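Local atomic coordinates of ferritin light chain (Trichoplusia ni, PDB entry 1Z6O), a protein that probably stores iron in soluble, non-toxic form within a secreted shell of twelve light and twelve heavy chains, helping the ferrihydrite core to nucleate. Residues 162-165 and 166-170; 131-134 and 135-138; 137-140 and 141-145; 42-45 and 46-49. One frame throughout, in Å; residues are numbered along the deposited sequence.

Contact 1 (162-165 and 166-170); sequences YLEE and EFIED. With FE (Fe (III) ion), chain Y; CA (calcium ion), chain Z.
E166 folds back beside Y162, bringing its CG to 3.7 Å from CE1 of the Y162 ring. The two side chains cross at about a right angle, and the bend at chi2 (-58°) turns the E166 carboxylate back toward the E165 peptide. E165 is bent too, but outward: its OE2 binds iron at 2.2 Å, while OE1 takes a hydrogen bond from a water 2.6 Å away that also meets E169 OE2. A second water joins E165 O to E169 OE1, at 2.7 Å from the latter. Water thus lies between two carboxylates whose OE1 atoms are 4.4 Å apart, probably easing their repulsion; Q161 of a neighbouring subunit also holds E169 OE2. On the inner side of the helix F167 turns its edge to the face of Y162 in an offset edge-to-face pair, planes at 79°, while D89 binds Y162 OH. A leucine in place of Y162 would probably deprive the F167 edge of its aromatic face and D89 of its hydroxyl partner. The turn widens here into a pi-type turn, L163 O accepting from both F167 N (3.0 Å) and I168 N (2.9 Å). E164 OE1 binds calcium. With E165 and E164 of three subunits meeting at iron and calcium, the site is that of a ferritin three-fold channel.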
# COMPACT_ATOMS: atom_id res chain seq x y z
N TYR A 162 23.18 0.88 -41.96
CA TYR A 162 22.99 2.14 -41.22
C TYR A 162 21.95 3.00 -41.95
O TYR A 162 21.02 3.53 -41.34
CB TYR A 162 24.33 2.89 -41.12
CG TYR A 162 24.22 4.31 -40.61
CD1 TYR A 162 23.69 4.59 -39.34
CD2 TYR A 162 24.68 5.38 -41.37
CE1 TYR A 162 23.63 5.91 -38.85
CE2 TYR A 162 24.63 6.69 -40.89
CZ TYR A 162 24.10 6.95 -39.64
OH TYR A 162 24.06 8.25 -39.19
N LEU A 163 22.09 3.14 -43.27
CA LEU A 163 21.13 3.93 -44.04
C LEU A 163 19.74 3.29 -44.00
O LEU A 163 18.74 3.99 -43.84
CB LEU A 163 21.59 4.07 -45.50
CG LEU A 163 22.86 4.92 -45.70
CD1 LEU A 163 23.35 4.77 -47.15
CD2 LEU A 163 22.54 6.40 -45.37
N GLU A 164 19.69 1.97 -44.15
CA GLU A 164 18.41 1.27 -44.13
C GLU A 164 17.65 1.49 -42.83
O GLU A 164 16.47 1.81 -42.84
CB GLU A 164 18.63 -0.25 -44.33
CG GLU A 164 19.04 -0.60 -45.77
CD GLU A 164 19.52 -2.04 -45.94
OE1 GLU A 164 19.41 -2.85 -45.00
OE2 GLU A 164 20.02 -2.36 -47.04
N GLU A 165 18.36 1.33 -41.72
CA GLU A 165 17.76 1.46 -40.40
C GLU A 165 17.45 2.88 -39.92
O GLU A 165 16.39 3.15 -39.37
CB GLU A 165 18.68 0.81 -39.36
CG GLU A 165 18.84 -0.69 -39.49
CD GLU A 165 17.66 -1.44 -38.92
OE1 GLU A 165 17.01 -0.88 -38.01
OE2 GLU A 165 17.39 -2.59 -39.35
N GLU A 166 18.39 3.79 -40.13
CA GLU A 166 18.24 5.15 -39.62
C GLU A 166 17.63 6.18 -40.55
O GLU A 166 17.23 7.24 -40.09
CB GLU A 166 19.60 5.65 -39.14
CG GLU A 166 20.23 4.77 -38.08
CD GLU A 166 19.34 4.63 -36.86
OE1 GLU A 166 18.89 5.66 -36.32
OE2 GLU A 166 19.08 3.47 -36.45
N PHE A 167 17.58 5.89 -41.84
CA PHE A 167 17.04 6.87 -42.78
C PHE A 167 15.94 6.37 -43.70
O PHE A 167 14.84 6.91 -43.73
CB PHE A 167 18.18 7.43 -43.66
CG PHE A 167 19.22 8.18 -42.88
CD1 PHE A 167 20.27 7.50 -42.25
CD2 PHE A 167 19.11 9.56 -42.71
CE1 PHE A 167 21.19 8.19 -41.44
CE2 PHE A 167 20.03 10.25 -41.91
CZ PHE A 167 21.06 9.56 -41.27
N ILE A 168 16.27 5.33 -44.44
CA ILE A 168 15.39 4.78 -45.45
C ILE A 168 13.98 4.36 -45.01
O ILE A 168 13.00 4.71 -45.67
CB ILE A 168 16.14 3.64 -46.18
CG1 ILE A 168 17.28 4.27 -47.00
CG2 ILE A 168 15.20 2.82 -47.07
CD1 ILE A 168 18.30 3.27 -47.57
N GLU A 169 13.86 3.64 -43.90
CA GLU A 169 12.54 3.21 -43.45
C GLU A 169 11.63 4.40 -43.17
O GLU A 169 10.50 4.46 -43.64
CB GLU A 169 12.62 2.39 -42.17
CG GLU A 169 13.54 1.20 -42.22
CD GLU A 169 13.51 0.39 -40.92
OE1 GLU A 169 13.54 1.01 -39.83
OE2 GLU A 169 13.45 -0.86 -41.00
N ASP A 170 12.14 5.37 -42.42
CA ASP A 170 11.33 6.53 -42.07
C ASP A 170 11.05 7.51 -43.20
O ASP A 170 10.03 8.21 -43.16
CB ASP A 170 11.95 7.27 -40.89
CG ASP A 170 11.99 6.41 -39.64
OD1 ASP A 170 11.00 5.68 -39.39
OD2 ASP A 170 13.00 6.48 -38.90
FE FE Y . 16.39 -3.98 -38.00
CA CA Z . 18.87 -4.59 -43.67
O HOH W 1 14.51 -1.36 -38.24
O HOH W 2 14.74 1.62 -37.54

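Contact 2 (131-134 and 135-138)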
# COMPACT_ATOMS: atom_id res chain seq x y z
N ASP A 131 9.30 17.87 -51.82
CA ASP A 131 10.46 17.77 -52.71
C ASP A 131 11.78 17.61 -51.96
O ASP A 131 12.63 16.81 -52.35
CB ASP A 131 10.60 19.02 -53.60
CG ASP A 131 9.48 19.15 -54.63
OD1 ASP A 131 8.93 18.12 -55.07
OD2 ASP A 131 9.17 20.30 -55.01
N THR A 132 11.98 18.38 -50.89
CA THR A 132 13.23 18.27 -50.15
C THR A 132 13.35 16.93 -49.42
O THR A 132 14.45 16.41 -49.27
CB THR A 132 13.43 19.44 -49.15
OG1 THR A 132 12.35 19.48 -48.22
CG2 THR A 132 13.50 20.77 -49.89
N GLN A 133 12.23 16.36 -48.97
CA GLN A 133 12.30 15.06 -48.30
C GLN A 133 12.59 13.98 -49.36
O GLN A 133 13.35 13.05 -49.10
CB GLN A 133 11.01 14.76 -47.53
CG GLN A 133 10.86 15.63 -46.25
CD GLN A 133 11.88 15.26 -45.18
OE1 GLN A 133 12.59 16.11 -44.63
NE2 GLN A 133 11.94 13.99 -44.86
N LYS A 134 12.01 14.10 -50.55
CA LYS A 134 12.30 13.13 -51.61
C LYS A 134 13.79 13.22 -51.98
O LYS A 134 14.42 12.21 -52.29
CB LYS A 134 11.46 13.39 -52.86
CG LYS A 134 9.99 12.98 -52.72
CD LYS A 134 9.25 13.09 -54.07
CE LYS A 134 7.77 12.72 -53.91
NZ LYS A 134 7.06 12.64 -55.22
N GLU A 135 14.34 14.43 -51.97
CA GLU A 135 15.76 14.59 -52.29
C GLU A 135 16.61 13.91 -51.21
O GLU A 135 17.59 13.23 -51.52
CB GLU A 135 16.13 16.08 -52.40
CG GLU A 135 17.65 16.30 -52.60
CD GLU A 135 18.05 17.77 -52.71
OE1 GLU A 135 17.63 18.59 -51.86
OE2 GLU A 135 18.80 18.10 -53.65
N LEU A 136 16.25 14.08 -49.93
CA LEU A 136 17.01 13.41 -48.87
C LEU A 136 16.91 11.89 -49.04
O LEU A 136 17.89 11.16 -48.83
CB LEU A 136 16.45 13.78 -47.48
CG LEU A 136 16.77 15.20 -46.98
CD1 LEU A 136 15.91 15.51 -45.75
CD2 LEU A 136 18.25 15.28 -46.62
N ALA A 137 15.73 11.41 -49.41
CA ALA A 137 15.51 9.98 -49.58
C ALA A 137 16.28 9.42 -50.76
O ALA A 137 16.88 8.35 -50.67
CB ALA A 137 14.00 9.69 -49.75
N GLU A 138 16.28 10.13 -51.89
CA GLU A 138 17.00 9.65 -53.06
C GLU A 138 18.51 9.75 -52.86
O GLU A 138 19.26 8.97 -53.45
CB GLU A 138 16.54 10.41 -54.32
CG GLU A 138 15.09 10.01 -54.68
CD GLU A 138 14.55 10.72 -55.90
OE1 GLU A 138 15.17 11.70 -56.34
OE2 GLU A 138 13.48 10.29 -56.41
O HOH W 3 16.83 18.01 -49.40
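Q133 offers L136 a flat amide, and L136 CD1 stands to one side of the amide plane, nearest the oxygen, OE1, at 3.6 Å. The bend of Q133 at chi2 (-69°) turns the amide along the helix toward this methyl group. A second flat group, the carboxylate of E135, works through water: one molecule donates to E135 OE1 at 2.7 Å and to T132 O at 2.9 Å, and R51 forms a salt bridge with the same carboxylate oxygen. T132 O therefore serves two donors, the water and L136 N, the latter at 3.0 Å. The neighbouring turn is closed by E138 N, bonded to K134 O at 2.8 Å. E138 CG packs against K134 O as well, at 3.3 Å. K134 and E138 do not pair with each other, NZ and OE2 lying 6.9 Å apart; each instead bonds to the backbone of a neighbouring subunit, K134 NZ to N25 O and V27 O, E138 OE2 to G29 N. Q133 and A137 meet helix 157-190, while T132 and L136 meet helix 37-61. Such a division of its surface is that of a helix in the ferritin four-helix bundle, packed on two partner helices within its subunit and on a second subunit in the shell.

Contact 3 (137-140 and 141-145)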
# COMPACT_ATOMS: atom_id res chain seq x y z
N ALA A 137 15.73 11.41 -49.41
CA ALA A 137 15.51 9.98 -49.58
C ALA A 137 16.28 9.42 -50.76
O ALA A 137 16.88 8.35 -50.67
CB ALA A 137 14.00 9.69 -49.75
N GLU A 138 16.28 10.13 -51.89
CA GLU A 138 17.00 9.65 -53.06
C GLU A 138 18.51 9.75 -52.86
O GLU A 138 19.26 8.97 -53.45
CB GLU A 138 16.54 10.41 -54.32
CG GLU A 138 15.09 10.01 -54.68
CD GLU A 138 14.55 10.72 -55.90
OE1 GLU A 138 15.17 11.70 -56.34
OE2 GLU A 138 13.48 10.29 -56.41
N ARG A 139 18.95 10.68 -52.03
CA ARG A 139 20.38 10.78 -51.75
C ARG A 139 20.76 9.53 -50.93
O ARG A 139 21.82 8.96 -51.13
CB ARG A 139 20.70 12.05 -50.95
CG ARG A 139 22.20 12.24 -50.67
CD ARG A 139 22.99 12.58 -51.94
NE ARG A 139 22.69 13.92 -52.43
CZ ARG A 139 23.18 15.05 -51.90
NH1 ARG A 139 24.01 15.01 -50.86
NH2 ARG A 139 22.82 16.22 -52.41
N ALA A 140 19.90 9.10 -50.01
CA ALA A 140 20.21 7.89 -49.25
C ALA A 140 20.28 6.69 -50.21
O ALA A 140 21.13 5.82 -50.05
CB ALA A 140 19.16 7.63 -48.15
N PHE A 141 19.38 6.63 -51.18
CA PHE A 141 19.39 5.52 -52.16
C PHE A 141 20.71 5.53 -52.92
O PHE A 141 21.30 4.48 -53.20
CB PHE A 141 18.25 5.68 -53.18
CG PHE A 141 16.90 5.18 -52.71
CD1 PHE A 141 16.64 4.94 -51.35
CD2 PHE A 141 15.88 4.95 -53.64
CE1 PHE A 141 15.38 4.48 -50.93
CE2 PHE A 141 14.61 4.50 -53.23
CZ PHE A 141 14.37 4.26 -51.86
N TYR A 142 21.17 6.72 -53.27
CA TYR A 142 22.42 6.89 -54.02
C TYR A 142 23.63 6.40 -53.21
O TYR A 142 24.48 5.66 -53.71
CB TYR A 142 22.59 8.36 -54.38
CG TYR A 142 23.85 8.67 -55.13
CD1 TYR A 142 23.98 8.34 -56.48
CD2 TYR A 142 24.93 9.29 -54.50
CE1 TYR A 142 25.15 8.61 -57.18
CE2 TYR A 142 26.10 9.57 -55.19
CZ TYR A 142 26.21 9.23 -56.53
OH TYR A 142 27.36 9.51 -57.22
N ILE A 143 23.73 6.81 -51.95
CA ILE A 143 24.86 6.39 -51.12
C ILE A 143 24.81 4.88 -50.90
O ILE A 143 25.85 4.19 -50.90
CB ILE A 143 24.83 7.12 -49.76
CG1 ILE A 143 24.92 8.63 -50.00
CG2 ILE A 143 26.00 6.67 -48.87
CD1 ILE A 143 24.71 9.46 -48.72
N HIS A 144 23.61 4.35 -50.71
CA HIS A 144 23.41 2.92 -50.50
C HIS A 144 23.92 2.15 -51.74
O HIS A 144 24.62 1.14 -51.62
CB HIS A 144 21.92 2.65 -50.27
CG HIS A 144 21.59 1.24 -49.90
ND1 HIS A 144 21.58 0.21 -50.81
CD2 HIS A 144 21.23 0.70 -48.70
CE1 HIS A 144 21.22 -0.91 -50.20
NE2 HIS A 144 21.00 -0.64 -48.92
N ARG A 145 23.57 2.63 -52.92
CA ARG A 145 24.01 1.99 -54.17
C ARG A 145 25.54 2.10 -54.33
O ARG A 145 26.21 1.17 -54.80
CB ARG A 145 23.30 2.65 -55.36
CG ARG A 145 23.55 1.91 -56.66
CD ARG A 145 22.79 2.49 -57.86
NE ARG A 145 23.11 1.67 -59.02
CZ ARG A 145 22.27 1.38 -60.00
NH1 ARG A 145 21.02 1.86 -59.99
NH2 ARG A 145 22.67 0.59 -60.98
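F141 bonds through its backbone N to A137 O at 3.1 Å, and three more bonds of the same i to i+4 kind follow, each near 3.0 Å: Y142 N to E138 O, I143 N to R139 O and H144 N to A140 O. Side-chain carbon against backbone oxygen is the second kind of contact. F141 CD1 comes within 3.5 Å of A137 O, because chi1 (-83°) sets CG beside the backbone N and the ring swings back along the helix. I143 CG1 lies 3.3 Å from R139 O, and H144 CB is equally near A140 O. Purely apolar contact is slight, R139 CG and I143 CD1 being 4.2 Å apart. Beyond the helix, the F141 ring meets Y28 and P157 of a neighbouring subunit. Cutting F141 back to alanine would probably open a gap at this interface, with Y28 and P157 losing their aromatic neighbour. The polar ends find partners elsewhere: Y142 OH bonds to T108, and H144 holds E164 through NE2 and H155 of the neighbouring subunit through ND1. Within the helix, then, backbone bonds do the polar work, and the rings serve chiefly for joining it to other parts; the carboxylate of E164 would probably favour a proton on H144 NE2.

Contact 4 (42-45 and 46-49)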
# COMPACT_ATOMS: atom_id res chain seq x y z
N GLN A 42 29.73 12.32 -45.73
CA GLN A 42 30.02 13.65 -45.19
C GLN A 42 29.11 14.69 -45.83
O GLN A 42 28.59 15.57 -45.15
CB GLN A 42 31.48 14.03 -45.46
CG GLN A 42 32.49 13.19 -44.68
CD GLN A 42 33.92 13.54 -45.06
OE1 GLN A 42 34.27 14.71 -45.14
NE2 GLN A 42 34.74 12.53 -45.29
N ALA A 43 28.93 14.61 -47.15
CA ALA A 43 28.05 15.57 -47.84
C ALA A 43 26.59 15.39 -47.40
O ALA A 43 25.79 16.32 -47.49
CB ALA A 43 28.17 15.40 -49.38
N TYR A 44 26.23 14.19 -46.94
CA TYR A 44 24.86 13.93 -46.49
C TYR A 44 24.62 14.64 -45.15
O TYR A 44 23.52 15.12 -44.89
CB TYR A 44 24.64 12.41 -46.35
CG TYR A 44 23.18 11.98 -46.35
CD1 TYR A 44 22.24 12.60 -47.18
CD2 TYR A 44 22.76 10.89 -45.58
CE1 TYR A 44 20.91 12.13 -47.25
CE2 TYR A 44 21.44 10.42 -45.63
CZ TYR A 44 20.52 11.04 -46.48
OH TYR A 44 19.22 10.57 -46.54
N ALA A 45 25.65 14.70 -44.30
CA ALA A 45 25.51 15.42 -43.03
C ALA A 45 25.30 16.90 -43.37
O ALA A 45 24.49 17.60 -42.75
CB ALA A 45 26.77 15.27 -42.18
N LYS A 46 26.04 17.38 -44.36
CA LYS A 46 25.95 18.77 -44.78
C LYS A 46 24.56 19.10 -45.33
O LYS A 46 24.02 20.19 -45.08
CB LYS A 46 27.03 19.05 -45.83
CG LYS A 46 27.00 20.46 -46.41
CD LYS A 46 28.08 20.59 -47.48
CE LYS A 46 27.86 21.81 -48.35
NZ LYS A 46 28.93 21.92 -49.38
N LEU A 47 23.98 18.18 -46.09
CA LEU A 47 22.64 18.41 -46.64
C LEU A 47 21.62 18.49 -45.50
O LEU A 47 20.73 19.35 -45.51
CB LEU A 47 22.26 17.28 -47.61
CG LEU A 47 20.86 17.35 -48.27
CD1 LEU A 47 20.70 18.66 -49.05
CD2 LEU A 47 20.69 16.14 -49.20
N HIS A 48 21.73 17.60 -44.51
CA HIS A 48 20.79 17.65 -43.39
C HIS A 48 20.97 18.95 -42.61
O HIS A 48 20.00 19.54 -42.14
CB HIS A 48 20.99 16.47 -42.42
CG HIS A 48 20.34 15.20 -42.87
ND1 HIS A 48 20.93 14.33 -43.76
CD2 HIS A 48 19.13 14.67 -42.57
CE1 HIS A 48 20.11 13.31 -43.98
NE2 HIS A 48 19.01 13.50 -43.27
N LEU A 49 22.21 19.40 -42.46
CA LEU A 49 22.47 20.63 -41.72
C LEU A 49 21.80 21.82 -42.40
O LEU A 49 21.12 22.63 -41.76
CB LEU A 49 23.99 20.85 -41.62
CG LEU A 49 24.47 22.15 -40.96
CD1 LEU A 49 23.91 22.26 -39.53
CD2 LEU A 49 26.01 22.14 -40.94
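H48 grips Y44 twice over, by its ring and by its backbone. Its ND1 donates to Y44 O at 2.9 Å with a nearly straight N-H...O angle of 166°, the oxygen lying in the plane of the imidazole. Seen from the acceptor, this donor stands above the carbonyl plane, while H48 N reaches the same oxygen from the opposite face, at 3.1 Å. The bond requires a proton on ND1 and would hold the imidazole against rotation. Thus held, the ring points its edge down on Y44: H48 CE1 lies 3.4 Å above the phenol plane of Y44, offset toward the rim and closest to Y44 CZ, in a T-shaped pair with planes at 81°. The first torsion makes this possible, since CG of H48 sits beside its own backbone N (chi1 -81°), which swings the imidazole back toward the preceding turn, over the Y44 ring that projects out from the helix. At the rim of the phenol, L47 CD2 lies 4.4 Å from Y44 CD1. The next shell fixes the tyrosine itself, whose hydroxyl bonds to L136 O, while the ring of F167 meets both Y44 and H48. Routine helical bonds complete the turn, among them L49 N to A45 O at 2.9 Å. Around this pair, R139, A140 and I143 of helix 122-148 pack on Y44, whereas K86, T87 and I90 of helix 70-96 touch H48; with F167 on helix 157-190, the two rings of helix 37-61 face all three of the other long helices, and L49 packs on L37 of a heavy chain.

Overall arrangement
From the N terminus the chain reaches contact 4 first, on helix 37-61, then contacts 2 and 3 on helix 122-148, and last contact 1 on helix 157-190. Each lies within a single helix, so none closes a loop, and none nests in or crosses another; contacts 2 and 3 simply run on, sharing A137 and E138. The ties are lateral. L136 and L47 pack contact 2 on contact 4, and R139 of contact 3 packs on Y44. L163 of contact 1 packs on I143 of contact 3. Together they join three of the four long bundle helices, and contacts 1, 2 and 3 also reach neighbouring light chains.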